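Local atomic coordinates of StiE protein (Stigmatella aurantiaca, PDB entry 6ECX), a protein that binds S-adenosylmethionine and, as the O-methyltransferase domain of a multidomain polyketide synthase, probably transfers its methyl group to an oxygen of the growing chain. Residues Leu189-Phe194 / Val286-Gln291; Gln216-Phe221 / Leu304-Phe309; Ser223-Leu228 / Lys292-Arg297. One frame throughout, in Å; residues are numbered along the deposited sequence. Where two conformers were deposited one is given.

Contact 1. Residues Leu189-Phe194 / Val286-Gln291; sequences LIMADF and VLFHVQ
Phe288 lies along the neighbouring strand, its CD1 3.5 Å from Met191 O, which meets the ring at the edge, near its plane. CG sits beside the backbone N, anti to the carbonyl carbon (chi1 -59°), and this turns CD1 and CE1 toward 189-194: CD1 approaches Met191 CB at 4.1 Å, CE1 reaches Asp193 CB at the same distance. Val286, two residues back on the same strand, lays CG1 over the centre of one ring face. The Asp193 carboxylate turns away to Tyr16 and the backbone of Gly167. Farther along this face, the CB atoms of Leu189 and Val290 meet at 3.9 Å.

The other face carries Ile190 against His289 and Ala192 against Leu287. Ile190 puts CG1 between its own N and carbonyl carbon (chi1 56°), which sends CD1 away from His289 and keeps CG2 near the imidazole, 3.7 Å from His289 CD2, at an oblique approach. Ala192 CB rests 3.8 Å from Leu287 CD2, beneath helix 64-80, and the side chain of Ala192 is about 7 Å from the bound S-adenosylmethionine. Six backbone hydrogen bonds join the strands; Phe288 N to Met191 O, at 2.8 Å, is among the shorter.

Antiparallel strand 283-292, set between 187-196 and 226-233 in an otherwise mainly parallel sheet, is the hallmark of the Rossmann-like class I methyltransferase fold.

Contact 2. Residues Gln216-Phe221 / Leu304-Phe309; sequences QWNKLF and LNAKQF
Asn218 reaches across to helix 304-309 and touches three of its residues. Its CB lies 3.8 Å from Phe309 CE2, beside the CD2-CE2 bond. CG, anti to the backbone N (chi1 -167°), is carried toward the partner helix and comes 3.6 Å from Asn305 CB. At the tip the amide splits its work. OD1 sits against Asn305 CB and accepts a hydrogen bond from Asn305 ND2, both at 3.2 Å, with 152° at the hydrogen; the donor stands above the carbonyl plane of Asn218, while OD1 itself lies in the amide plane of Asn305. Asn305 OD1 in turn accepts the backbone N-H of Leu228, which fixes that amide from the strand side. Asn218 ND2 lies 3.7 Å from Ala306 CB and hydrogen-bonds Phe302 O, one turn earlier in the partner helix. With both amide atoms occupied, the rotation of this buried group is fixed.

Phe309 fills the other half of the interface. Its CZ pushes against Trp217 CB at 3.5 Å and comes 3.8 Å from Phe221 CE2. The two phenylalanine planes are only 20° apart, but the rings, with centroids 6.0 Å from each other, barely overlap. Trp217 sends its indole onward, to bond Phe194 O through NE1.

The two helices run roughly antiparallel and lie over one face of the sheet: Phe221 and Phe309 both rest on Phe288 of strand 283-292, Phe221 also touches Leu226 and Phe309 Leu228 of strand 226-233, and helix 172-181 packs against Trp217 and Leu220.

Contact 3. Residues Ser223-Leu228 / Lys292-Arg297; sequences SNHLRL and KDRFSR
Arg294 lays its CD over the face of the His225 imidazole, 3.9 Å from the ring centroid and only 9° off the normal, a CH-pi contact. The two side chains run side by side in the same direction. In the conformer given, Arg294 bends at chi2 after an extended first torsion, and its guanidinium, tilted 31° to the ring, turns one face to the NE2 side of the imidazole; NH1 comes 3.5 Å from His225 NE2, but at an angle too poor for a hydrogen bond. The other ring nitrogen, ND1, bonds Asp180 of helix 172-181, which holds the imidazole in its orientation.

Next to this CH-pi contact the backbones meet. Asp293 N donates to His225 O at 2.8 Å, coming in from above the carbonyl plane, and the same oxygen takes a weaker CA-H...O contact of 3.3 Å from Lys292 CA. Leu226 CD2 packs on Lys292 CA at 4.0 Å. The Asp293 carboxylate is shared: OD1 takes the hydroxyl of Ser296 at 2.8 Å, while OD2, in the conformer given, faces Arg227 NH2 at 3.2 Å, a salt bridge with weak hydrogen-bond geometry, guanidinium and carboxylate nearly perpendicular. Arg227 NH1 is bonded to Gln291.

Here the start of strand 226-233 pairs antiparallel with the end of 283-292. The chain then leaves the sheet toward helix 298-309, whose Leu301 touches Asp293, while Lys292 NZ forms a salt bridge with Asp180 of helix 172-181 and a hydrogen bond to Leu183 O just after it.

Overall arrangement
Contact 1 is the core: two central strands joined by backbone bonds, buried and mostly apolar on its two faces and close to the cofactor. Contact 2 covers one of those faces, burying an asparagine pair beside aromatic rings; Phe288 CE2 and Phe309 CE1 pack at 3.7 Å. Contact 3 lies at the surface, where the same strand 283-292 runs out beside 226-233, and its chemistry shifts to charged and polar side chains. It is tied to contact 1 through Gln291 N and Arg227 O, and to contact 2 through Asn305 OD1 and Leu228 N. Each strand of contact 1 is followed by one helix of contact 2, so the same two strand-helix pairs meet twice.

Contact 1. Residues Leu189-Phe194 / Val286-Gln291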
loop_
_atom_site.group_PDB
_atom_site.type_symbol
_atom_site.label_atom_id
_atom_site.label_comp_id
_atom_site.label_asym_id
_atom_site.label_seq_id
_atom_site.Cartn_x
_atom_site.Cartn_y
_atom_site.Cartn_z
ATOM N N LEU A 189 1.051 -7.832 -9.974
ATOM C CA LEU A 189 1.311 -6.581 -9.254
ATOM C C LEU A 189 0.153 -6.393 -8.292
ATOM O O LEU A 189 -1.004 -6.420 -8.721
ATOM C CB LEU A 189 1.373 -5.405 -10.233
ATOM C CG LEU A 189 1.354 -3.973 -9.674
ATOM C CD1 LEU A 189 2.621 -3.713 -8.841
ATOM C CD2 LEU A 189 1.213 -2.990 -10.821
ATOM N N ILE A 190 0.431 -6.275 -6.993
ATOM C CA ILE A 190 -0.629 -5.955 -6.047
ATOM C C ILE A 190 -0.288 -4.611 -5.406
ATOM O O ILE A 190 0.867 -4.354 -5.051
ATOM C CB ILE A 190 -0.876 -7.067 -5.007
ATOM C CG1 ILE A 190 0.370 -7.433 -4.237
ATOM C CG2 ILE A 190 -1.489 -8.365 -5.697
ATOM C CD1 ILE A 190 0.085 -8.531 -3.174
ATOM N N MET A 191 -1.283 -3.735 -5.328
ATOM C CA MET A 191 -1.054 -2.391 -4.835
ATOM C C MET A 191 -2.200 -1.990 -3.935
ATOM O O MET A 191 -3.342 -2.409 -4.136
ATOM C CB MET A 191 -0.945 -1.377 -5.969
ATOM C CG MET A 191 0.366 -1.395 -6.694
ATOM S SD MET A 191 0.271 -0.249 -8.067
ATOM C CE MET A 191 -0.811 1.012 -7.414
ATOM N N ALA A 192 -1.870 -1.208 -2.912
ATOM C CA ALA A 192 -2.851 -0.450 -2.160
ATOM C C ALA A 192 -2.591 1.018 -2.462
ATOM O O ALA A 192 -1.453 1.485 -2.323
ATOM C CB ALA A 192 -2.741 -0.737 -0.657
ATOM N N ASP A 193 -3.623 1.724 -2.914
ATOM C CA ASP A 193 -3.469 3.135 -3.242
ATOM C C ASP A 193 -4.848 3.767 -3.395
ATOM O O ASP A 193 -5.882 3.111 -3.232
ATOM C CB ASP A 193 -2.614 3.340 -4.489
ATOM C CG ASP A 193 -1.629 4.488 -4.319
ATOM O OD1 ASP A 193 -2.069 5.582 -3.932
ATOM O OD2 ASP A 193 -0.420 4.287 -4.535
ATOM N N PHE A 194 -4.843 5.063 -3.680
ATOM C CA PHE A 194 -6.053 5.868 -3.731
ATOM C C PHE A 194 -6.505 6.112 -5.162
ATOM O O PHE A 194 -5.684 6.331 -6.060
ATOM C CB PHE A 194 -5.833 7.211 -3.051
ATOM C CG PHE A 194 -5.608 7.099 -1.588
ATOM C CD1 PHE A 194 -6.685 7.050 -0.713
ATOM C CD2 PHE A 194 -4.323 7.032 -1.081
ATOM C CE1 PHE A 194 -6.481 6.939 0.648
ATOM C CE2 PHE A 194 -4.106 6.932 0.282
ATOM C CZ PHE A 194 -5.184 6.884 1.148
ATOM N N VAL A 286 -8.118 1.551 -2.446
ATOM C CA VAL A 286 -8.404 0.439 -3.350
ATOM C C VAL A 286 -7.254 -0.551 -3.304
ATOM O O VAL A 286 -6.084 -0.156 -3.264
ATOM C CB VAL A 286 -8.644 0.944 -4.788
ATOM C CG1 VAL A 286 -8.810 -0.236 -5.734
ATOM C CG2 VAL A 286 -9.884 1.860 -4.825
ATOM N N LEU A 287 -7.587 -1.840 -3.304
ATOM C CA LEU A 287 -6.592 -2.901 -3.286
ATOM C C LEU A 287 -6.624 -3.547 -4.679
ATOM O O LEU A 287 -7.552 -4.300 -5.004
ATOM C CB LEU A 287 -6.893 -3.898 -2.166
ATOM C CG LEU A 287 -7.232 -3.296 -0.788
ATOM C CD1 LEU A 287 -7.577 -4.379 0.223
ATOM C CD2 LEU A 287 -6.089 -2.431 -0.259
ATOM N N PHE A 288 -5.608 -3.228 -5.489
ATOM C CA PHE A 288 -5.529 -3.607 -6.893
ATOM C C PHE A 288 -4.904 -4.992 -7.023
ATOM O O PHE A 288 -3.886 -5.283 -6.386
ATOM C CB PHE A 288 -4.660 -2.631 -7.692
ATOM C CG PHE A 288 -5.125 -1.186 -7.672
ATOM C CD1 PHE A 288 -4.835 -0.358 -6.588
ATOM C CD2 PHE A 288 -5.764 -0.636 -8.773
ATOM C CE1 PHE A 288 -5.224 0.972 -6.591
ATOM C CE2 PHE A 288 -6.153 0.689 -8.791
ATOM C CZ PHE A 288 -5.887 1.500 -7.695
ATOM N N HIS A 289 -5.485 -5.828 -7.879
ATOM C CA HIS A 289 -4.809 -7.034 -8.353
ATOM C C HIS A 289 -4.647 -6.914 -9.865
ATOM O O HIS A 289 -5.643 -6.852 -10.594
ATOM C CB HIS A 289 -5.586 -8.302 -7.991
ATOM C CG HIS A 289 -4.862 -9.567 -8.339
ATOM N ND1 HIS A 289 -5.063 -10.238 -9.526
ATOM C CD2 HIS A 289 -3.915 -10.266 -7.669
ATOM C CE1 HIS A 289 -4.279 -11.300 -9.573
ATOM N NE2 HIS A 289 -3.575 -11.344 -8.455
ATOM N N VAL A 290 -3.400 -6.894 -10.324
ATOM C CA VAL A 290 -3.029 -6.559 -11.694
ATOM C C VAL A 290 -2.158 -7.685 -12.241
ATOM O O VAL A 290 -1.347 -8.264 -11.507
ATOM C CB VAL A 290 -2.274 -5.209 -11.718
ATOM C CG1 VAL A 290 -1.787 -4.835 -13.118
ATOM C CG2 VAL A 290 -3.169 -4.092 -11.101
ATOM N N GLN A 291 -2.301 -7.990 -13.534
ATOM C CA GLN A 291 -1.470 -9.007 -14.170
ATOM C C GLN A 291 -0.746 -8.426 -15.386
ATOM O O GLN A 291 -1.331 -7.690 -16.172
ATOM C CB GLN A 291 -2.303 -10.234 -14.581
ATOM C CG GLN A 291 -1.430 -11.380 -15.112
ATOM C CD GLN A 291 -2.239 -12.568 -15.577
ATOM O OE1 GLN A 291 -3.431 -12.459 -15.827
ATOM N NE2 GLN A 291 -1.601 -13.724 -15.642
#

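Contact 2. Residues Gln216-Phe221 / Leu304-Phe309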
loop_
_atom_site.group_PDB
_atom_site.type_symbol
_atom_site.label_atom_id
_atom_site.label_comp_id
_atom_site.label_asym_id
_atom_site.label_seq_id
_atom_site.Cartn_x
_atom_site.Cartn_y
_atom_site.Cartn_z
ATOM N N GLN A 216 -6.524 7.899 -15.284
ATOM C CA GLN A 216 -5.087 8.108 -15.174
ATOM C C GLN A 216 -4.373 6.830 -14.778
ATOM O O GLN A 216 -3.362 6.472 -15.391
ATOM C CB GLN A 216 -4.805 9.232 -14.186
ATOM C CG GLN A 216 -5.046 10.590 -14.794
ATOM C CD GLN A 216 -4.872 11.690 -13.776
ATOM O OE1 GLN A 216 -5.363 11.586 -12.655
ATOM N NE2 GLN A 216 -4.163 12.748 -14.157
ATOM N N TRP A 217 -4.891 6.109 -13.774
ATOM C CA TRP A 217 -4.357 4.780 -13.469
ATOM C C TRP A 217 -4.420 3.866 -14.689
ATOM O O TRP A 217 -3.473 3.127 -14.971
ATOM C CB TRP A 217 -5.123 4.118 -12.322
ATOM C CG TRP A 217 -4.829 4.646 -10.928
ATOM C CD1 TRP A 217 -5.712 5.255 -10.084
ATOM C CD2 TRP A 217 -3.583 4.583 -10.219
ATOM N NE1 TRP A 217 -5.096 5.582 -8.895
ATOM C CE2 TRP A 217 -3.789 5.189 -8.955
ATOM C CE3 TRP A 217 -2.313 4.089 -10.530
ATOM C CZ2 TRP A 217 -2.770 5.309 -8.005
ATOM C CZ3 TRP A 217 -1.298 4.207 -9.580
ATOM C CH2 TRP A 217 -1.536 4.813 -8.334
ATOM N N ASN A 218 -5.560 3.867 -15.386
ATOM C CA ASN A 218 -5.727 3.042 -16.580
ATOM C C ASN A 218 -4.647 3.342 -17.621
ATOM O O ASN A 218 -4.060 2.423 -18.199
ATOM C CB ASN A 218 -7.131 3.255 -17.167
ATOM C CG ASN A 218 -7.482 2.201 -18.207
ATOM O OD1 ASN A 218 -6.638 1.374 -18.527
ATOM N ND2 ASN A 218 -8.715 2.221 -18.720
ATOM N N LYS A 219 -4.360 4.622 -17.867
ATOM C CA LYS A 219 -3.325 4.950 -18.844
ATOM C C LYS A 219 -1.976 4.377 -18.424
ATOM O O LYS A 219 -1.240 3.823 -19.254
ATOM C CB LYS A 219 -3.253 6.472 -19.014
ATOM C CG LYS A 219 -2.516 6.931 -20.266
ATOM C CD LYS A 219 -2.752 8.419 -20.506
ATOM C CE LYS A 219 -1.953 8.930 -21.693
ATOM N NZ LYS A 219 -2.295 8.189 -22.940
ATOM N N LEU A 220 -1.652 4.467 -17.129
ATOM C CA LEU A 220 -0.400 3.906 -16.632
ATOM C C LEU A 220 -0.346 2.403 -16.838
ATOM O O LEU A 220 0.688 1.862 -17.252
ATOM C CB LEU A 220 -0.222 4.223 -15.147
ATOM C CG LEU A 220 0.090 5.687 -14.816
ATOM C CD1 LEU A 220 -0.000 5.892 -13.316
ATOM C CD2 LEU A 220 1.472 6.035 -15.330
ATOM N N PHE A 221 -1.421 1.698 -16.476
ATOM C CA PHE A 221 -1.415 0.240 -16.645
ATOM C C PHE A 221 -1.317 -0.122 -18.121
ATOM O O PHE A 221 -0.465 -0.912 -18.523
ATOM C CB PHE A 221 -2.682 -0.398 -16.051
ATOM C CG PHE A 221 -2.811 -0.276 -14.545
ATOM C CD1 PHE A 221 -1.767 0.210 -13.769
ATOM C CD2 PHE A 221 -4.007 -0.626 -13.918
ATOM C CE1 PHE A 221 -1.909 0.328 -12.380
ATOM C CE2 PHE A 221 -4.161 -0.511 -12.543
ATOM C CZ PHE A 221 -3.115 -0.029 -11.765
ATOM N N LEU A 304 -10.592 -3.012 -21.521
ATOM C CA LEU A 304 -10.906 -3.985 -20.481
ATOM C C LEU A 304 -10.664 -3.414 -19.084
ATOM O O LEU A 304 -11.493 -3.595 -18.184
ATOM C CB LEU A 304 -10.067 -5.253 -20.717
ATOM C CG LEU A 304 -10.370 -5.992 -22.042
ATOM C CD1 LEU A 304 -9.177 -6.866 -22.642
ATOM C CD2 LEU A 304 -11.611 -6.817 -21.847
ATOM N N ASN A 305 -9.549 -2.704 -18.884
ATOM C CA ASN A 305 -9.309 -2.077 -17.582
ATOM C C ASN A 305 -10.424 -1.115 -17.213
ATOM O O ASN A 305 -10.787 -1.010 -16.037
ATOM C CB ASN A 305 -7.981 -1.317 -17.556
ATOM C CG ASN A 305 -6.794 -2.218 -17.677
ATOM O OD1 ASN A 305 -6.887 -3.425 -17.442
ATOM N ND2 ASN A 305 -5.647 -1.640 -18.030
ATOM N N ALA A 306 -10.925 -0.347 -18.191
ATOM C CA ALA A 306 -11.937 0.659 -17.893
ATOM C C ALA A 306 -13.192 0.002 -17.342
ATOM O O ALA A 306 -13.808 0.510 -16.400
ATOM C CB ALA A 306 -12.265 1.479 -19.143
ATOM N N LYS A 307 -13.564 -1.154 -17.898
ATOM C CA LYS A 307 -14.708 -1.887 -17.376
ATOM C C LYS A 307 -14.454 -2.331 -15.941
ATOM O O LYS A 307 -15.329 -2.201 -15.078
ATOM C CB LYS A 307 -15.009 -3.082 -18.284
ATOM C CG LYS A 307 -16.389 -3.693 -18.125
ATOM C CD LYS A 307 -16.605 -4.798 -19.161
ATOM C CE LYS A 307 -17.867 -5.610 -18.886
ATOM N NZ LYS A 307 -17.892 -6.889 -19.668
ATOM N N GLN A 308 -13.238 -2.810 -15.657
ATOM C CA GLN A 308 -12.907 -3.299 -14.322
ATOM C C GLN A 308 -12.819 -2.165 -13.301
ATOM O O GLN A 308 -13.097 -2.378 -12.115
ATOM C CB GLN A 308 -11.585 -4.074 -14.385
ATOM C CG GLN A 308 -11.515 -5.295 -13.496
ATOM C CD GLN A 308 -12.702 -6.232 -13.679
ATOM O OE1 GLN A 308 -13.080 -6.567 -14.801
ATOM N NE2 GLN A 308 -13.299 -6.652 -12.566
ATOM N N PHE A 309 -12.423 -0.965 -13.731
ATOM C CA PHE A 309 -12.357 0.173 -12.820
ATOM C C PHE A 309 -13.741 0.649 -12.387
ATOM O O PHE A 309 -13.850 1.379 -11.397
ATOM C CB PHE A 309 -11.608 1.342 -13.469
ATOM C CG PHE A 309 -10.120 1.366 -13.195
ATOM C CD1 PHE A 309 -9.633 1.607 -11.911
ATOM C CD2 PHE A 309 -9.214 1.200 -14.230
ATOM C CE1 PHE A 309 -8.263 1.649 -11.664
ATOM C CE2 PHE A 309 -7.842 1.239 -13.991
ATOM C CZ PHE A 309 -7.369 1.471 -12.705
#

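Contact 3. Residues Ser223-Leu228 / Lys292-Arg297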
loop_
_atom_site.group_PDB
_atom_site.type_symbol
_atom_site.label_atom_id
_atom_site.label_comp_id
_atom_site.label_asym_id
_atom_site.label_seq_id
_atom_site.Cartn_x
_atom_site.Cartn_y
_atom_site.Cartn_z
ATOM N N SER A 223 -0.480 1.450 -20.942
ATOM C CA SER A 223 0.751 1.834 -21.634
ATOM C C SER A 223 1.937 0.975 -21.229
ATOM O O SER A 223 3.002 1.075 -21.852
ATOM C CB SER A 223 1.105 3.301 -21.343
ATOM O OG SER A 223 -0.020 4.116 -21.593
ATOM N N ASN A 224 1.795 0.172 -20.181
ATOM C CA ASN A 224 2.907 -0.609 -19.663
ATOM C C ASN A 224 2.528 -2.084 -19.504
ATOM O O ASN A 224 3.004 -2.768 -18.598
ATOM C CB ASN A 224 3.405 0.024 -18.362
ATOM C CG ASN A 224 4.065 1.379 -18.619
ATOM O OD1 ASN A 224 5.186 1.419 -19.107
ATOM N ND2 ASN A 224 3.357 2.480 -18.346
ATOM N N HIS A 225 1.657 -2.581 -20.381
ATOM C CA HIS A 225 1.371 -4.015 -20.487
ATOM C C HIS A 225 0.780 -4.579 -19.199
ATOM O O HIS A 225 1.067 -5.714 -18.820
ATOM C CB HIS A 225 2.627 -4.806 -20.883
ATOM C CG HIS A 225 3.234 -4.359 -22.179
ATOM N ND1 HIS A 225 4.391 -3.612 -22.242
ATOM C CD2 HIS A 225 2.827 -4.531 -23.460
ATOM C CE1 HIS A 225 4.670 -3.342 -23.505
ATOM N NE2 HIS A 225 3.736 -3.888 -24.263
ATOM N N LEU A 226 -0.093 -3.815 -18.541
ATOM C CA LEU A 226 -0.682 -4.245 -17.277
ATOM C C LEU A 226 -2.195 -4.255 -17.392
ATOM O O LEU A 226 -2.794 -3.293 -17.893
ATOM C CB LEU A 226 -0.240 -3.329 -16.118
ATOM C CG LEU A 226 1.259 -3.351 -15.805
ATOM C CD1 LEU A 226 1.667 -2.188 -14.894
ATOM C CD2 LEU A 226 1.657 -4.696 -15.181
ATOM N N ARG A 227 -2.807 -5.336 -16.911
ATOM C CA ARG A 227 -4.251 -5.507 -16.939
ATOM C C ARG A 227 -4.773 -5.563 -15.511
ATOM O O ARG A 227 -4.306 -6.379 -14.708
ATOM C CB ARG A 227 -4.652 -6.783 -17.694
ATOM C CG ARG A 227 -6.123 -6.787 -18.133
ATOM C CD ARG A 227 -6.457 -8.028 -18.944
ATOM N NE ARG A 227 -6.649 -9.174 -18.060
ATOM C CZ ARG A 227 -5.711 -10.071 -17.787
ATOM N NH1 ARG A 227 -5.972 -11.069 -16.960
ATOM N NH2 ARG A 227 -4.519 -9.987 -18.365
ATOM N N LEU A 228 -5.736 -4.697 -15.198
ATOM C CA LEU A 228 -6.402 -4.775 -13.912
ATOM C C LEU A 228 -7.313 -5.995 -13.896
ATOM O O LEU A 228 -8.236 -6.090 -14.712
ATOM C CB LEU A 228 -7.215 -3.505 -13.688
ATOM C CG LEU A 228 -8.085 -3.478 -12.430
ATOM C CD1 LEU A 228 -7.222 -3.663 -11.155
ATOM C CD2 LEU A 228 -8.849 -2.127 -12.370
ATOM N N LYS A 292 0.534 -8.746 -15.549
ATOM C CA LYS A 292 1.205 -8.366 -16.791
ATOM C C LYS A 292 0.653 -9.160 -17.978
ATOM O O LYS A 292 0.460 -10.383 -17.905
ATOM C CB LYS A 292 2.714 -8.604 -16.678
ATOM C CG LYS A 292 3.430 -8.247 -17.958
ATOM C CD LYS A 292 4.927 -8.201 -17.772
ATOM C CE LYS A 292 5.611 -7.819 -19.081
ATOM N NZ LYS A 292 7.039 -7.509 -18.796
ATOM N N ASP A 293 0.408 -8.458 -19.081
ATOM C CA ASP A 293 -0.227 -9.024 -20.290
ATOM C C ASP A 293 0.551 -8.441 -21.474
ATOM O O ASP A 293 0.163 -7.452 -22.083
ATOM C CB ASP A 293 -1.712 -8.655 -20.343
ATOM C CG ASP A 293 -2.475 -9.360 -21.444
ATOM O OD1 ASP A 293 -1.880 -9.897 -22.403
ATOM O OD2 ASP A 293 -3.716 -9.334 -21.354
ATOM N N ARG A 294 1.669 -9.087 -21.795
ATOM C CA ARG A 294 2.578 -8.582 -22.819
ATOM C C ARG A 294 2.006 -8.747 -24.222
ATOM O O ARG A 294 2.307 -7.947 -25.116
ATOM C CB ARG A 294 3.923 -9.319 -22.693
ATOM C CG ARG A 294 4.965 -8.916 -23.702
ATOM C CD ARG A 294 5.367 -7.458 -23.504
ATOM N NE ARG A 294 6.370 -7.029 -24.477
ATOM C CZ ARG A 294 6.082 -6.631 -25.710
ATOM N NH1 ARG A 294 4.822 -6.608 -26.120
ATOM N NH2 ARG A 294 7.051 -6.247 -26.527
ATOM N N PHE A 295 1.179 -9.761 -24.436
ATOM C CA PHE A 295 0.737 -10.136 -25.778
ATOM C C PHE A 295 -0.555 -9.456 -26.215
ATOM O O PHE A 295 -0.982 -9.663 -27.357
ATOM C CB PHE A 295 0.581 -11.670 -25.855
ATOM C CG PHE A 295 1.862 -12.427 -25.562
ATOM C CD1 PHE A 295 3.100 -11.895 -25.927
ATOM C CD2 PHE A 295 1.833 -13.660 -24.925
ATOM C CE1 PHE A 295 4.289 -12.594 -25.667
ATOM C CE2 PHE A 295 3.017 -14.377 -24.660
ATOM C CZ PHE A 295 4.251 -13.833 -25.027
ATOM N N SER A 296 -1.187 -8.651 -25.358
ATOM C CA SER A 296 -2.461 -8.044 -25.719
ATOM C C SER A 296 -2.234 -6.649 -26.289
ATOM O O SER A 296 -1.213 -6.013 -26.028
ATOM C CB SER A 296 -3.398 -7.992 -24.510
ATOM O OG SER A 296 -3.909 -9.291 -24.200
ATOM N N ARG A 297 -3.161 -6.211 -27.137
ATOM C CA ARG A 297 -3.118 -4.844 -27.645
ATOM C C ARG A 297 -3.336 -3.865 -26.504
ATOM O O ARG A 297 -4.230 -4.050 -25.676
ATOM C CB ARG A 297 -4.194 -4.637 -28.708
ATOM C CG ARG A 297 -3.970 -5.419 -29.986
ATOM C CD ARG A 297 -5.227 -5.404 -30.838
ATOM N NE ARG A 297 -5.005 -6.118 -32.092
ATOM C CZ ARG A 297 -4.947 -5.527 -33.283
ATOM N NH1 ARG A 297 -5.099 -4.211 -33.383
ATOM N NH2 ARG A 297 -4.746 -6.250 -34.371
#